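Local coordinates for protein nitrate reductase (Ulva prolifera, PDB 5YLY) that probably uses NADH, through a bound FAD in its cytochrome b5 reductase domain, to drive the reduction of nitrate to nitrite in nitrate assimilation, at residues 207-212 / 225-230. Sequence-based numbering, arbitrary orientation.
Sequences LLRPEL and IHYTVD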
# COMPACT_ATOMS: atom_id res chain seq x y z
N LEU A 207 6.27 -3.81 -7.11
CA LEU A 207 5.02 -3.32 -7.67
C LEU A 207 5.15 -1.83 -7.99
O LEU A 207 5.81 -1.09 -7.26
CB LEU A 207 3.86 -3.49 -6.66
CG LEU A 207 3.38 -4.92 -6.38
CD1 LEU A 207 2.38 -4.93 -5.21
CD2 LEU A 207 2.74 -5.55 -7.61
N LEU A 208 4.46 -1.38 -9.06
CA LEU A 208 4.32 0.03 -9.45
C LEU A 208 5.65 0.78 -9.54
O LEU A 208 5.72 1.98 -9.23
CB LEU A 208 3.35 0.73 -8.45
CG LEU A 208 1.92 0.17 -8.40
CD1 LEU A 208 1.22 0.57 -7.10
CD2 LEU A 208 1.11 0.63 -9.63
N ARG A 209 6.70 0.08 -10.00
CA ARG A 209 8.02 0.72 -10.11
C ARG A 209 8.01 1.95 -11.04
O ARG A 209 8.51 2.99 -10.62
CB ARG A 209 9.11 -0.26 -10.52
CG ARG A 209 10.51 0.34 -10.32
CD ARG A 209 11.53 -0.73 -10.59
NE ARG A 209 12.89 -0.21 -10.49
CZ ARG A 209 13.95 -0.94 -10.80
NH1 ARG A 209 13.81 -2.18 -11.22
NH2 ARG A 209 15.17 -0.42 -10.69
N PRO A 210 7.42 1.89 -12.28
CA PRO A 210 7.39 3.11 -13.13
C PRO A 210 6.70 4.28 -12.43
O PRO A 210 7.19 5.41 -12.48
CB PRO A 210 6.62 2.64 -14.37
CG PRO A 210 6.95 1.16 -14.45
CD PRO A 210 6.79 0.75 -12.99
N GLU A 211 5.60 4.00 -11.73
CA GLU A 211 4.81 5.01 -11.01
C GLU A 211 5.60 5.61 -9.87
O GLU A 211 5.58 6.83 -9.70
CB GLU A 211 3.49 4.44 -10.48
CG GLU A 211 2.50 4.13 -11.58
CD GLU A 211 2.71 2.83 -12.36
OE1 GLU A 211 3.62 2.04 -12.03
OE2 GLU A 211 1.94 2.62 -13.32
N LEU A 212 6.31 4.76 -9.10
CA LEU A 212 7.15 5.24 -8.00
C LEU A 212 8.27 6.10 -8.54
O LEU A 212 8.51 7.19 -8.01
CB LEU A 212 7.73 4.07 -7.20
CG LEU A 212 6.72 3.27 -6.33
CD1 LEU A 212 7.40 2.02 -5.76
CD2 LEU A 212 6.13 4.14 -5.21
N ILE A 225 13.08 7.47 -2.86
CA ILE A 225 12.68 6.07 -2.81
C ILE A 225 13.92 5.20 -2.91
O ILE A 225 14.79 5.45 -3.76
CB ILE A 225 11.63 5.74 -3.91
CG1 ILE A 225 10.33 6.60 -3.75
CG2 ILE A 225 11.27 4.24 -3.90
CD1 ILE A 225 9.54 6.72 -4.95
N HIS A 226 14.04 4.21 -2.00
CA HIS A 226 15.17 3.28 -2.02
C HIS A 226 14.60 1.89 -2.01
O HIS A 226 13.56 1.65 -1.38
CB HIS A 226 16.09 3.49 -0.82
CG HIS A 226 17.42 2.84 -0.99
ND1 HIS A 226 18.43 3.50 -1.67
CD2 HIS A 226 17.89 1.63 -0.62
CE1 HIS A 226 19.48 2.71 -1.63
NE2 HIS A 226 19.21 1.57 -1.03
N TYR A 227 15.25 0.98 -2.74
CA TYR A 227 14.80 -0.41 -2.88
C TYR A 227 15.84 -1.37 -2.35
O TYR A 227 17.04 -1.08 -2.37
CB TYR A 227 14.59 -0.74 -4.37
CG TYR A 227 13.66 0.19 -5.11
CD1 TYR A 227 12.28 -0.05 -5.14
CD2 TYR A 227 14.15 1.27 -5.83
CE1 TYR A 227 11.42 0.79 -5.84
CE2 TYR A 227 13.29 2.13 -6.52
CZ TYR A 227 11.93 1.87 -6.54
OH TYR A 227 11.09 2.71 -7.21
N THR A 228 15.38 -2.56 -1.92
CA THR A 228 16.24 -3.70 -1.59
C THR A 228 15.59 -4.95 -2.14
O THR A 228 14.36 -5.03 -2.20
CB THR A 228 16.65 -3.82 -0.11
OG1 THR A 228 17.72 -4.78 -0.03
CG2 THR A 228 15.50 -4.25 0.81
N VAL A 229 16.41 -5.87 -2.62
CA VAL A 229 15.96 -7.17 -3.11
C VAL A 229 16.84 -8.24 -2.44
O VAL A 229 17.98 -7.93 -2.09
CB VAL A 229 15.89 -7.29 -4.66
CG1 VAL A 229 14.86 -6.33 -5.26
CG2 VAL A 229 17.26 -7.10 -5.30
N ASP A 230 16.29 -9.44 -2.18
CA ASP A 230 17.02 -10.53 -1.53
C ASP A 230 18.15 -10.97 -2.44
O ASP A 230 19.33 -10.88 -2.07
CB ASP A 230 16.09 -11.73 -1.23
CG ASP A 230 14.97 -11.48 -0.22
OD1 ASP A 230 14.92 -10.38 0.36
OD2 ASP A 230 14.18 -12.41 0.01
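I225 meets the helix 209-218 through the end of its longer branch: CD1 lies 3.3 Å from the main-chain O of L212 and 3.9 Å from L212 CB. With CG1 anti to its carbonyl carbon (chi1 -60°), that branch reaches out from the strand to the helix backbone. L212 also packs on L196 of the adjacent strand and L174 of helix 174-185. Strand 193-200, helix 209-218 and strand 223-229 form a beta-alpha-beta unit of the parallel sheet in the NAD-binding domain, and this contact is where the helix, near its start, packs on the second strand. Two residues on, Y227 comes off the same side of the strand, and its hydroxyl touches two side chains of the first helical turn, with OH 3.6 Å from L212 CB and 4.0 Å from R209 CG. L212 CD1 sits at the ring edge, near its plane, 4.2 Å from Y227 CE1, while the hydroxyl itself is hydrogen-bonded to E213. The extended R209 chain carries its guanidinium over the ring of Y227, R209 CZ standing 5.5 Å from the centroid of that ring with the two planes 55° apart. This cation-pi pairing is long and at most weak; the stronger partner of R209 is E203, in a salt bridge through NH1.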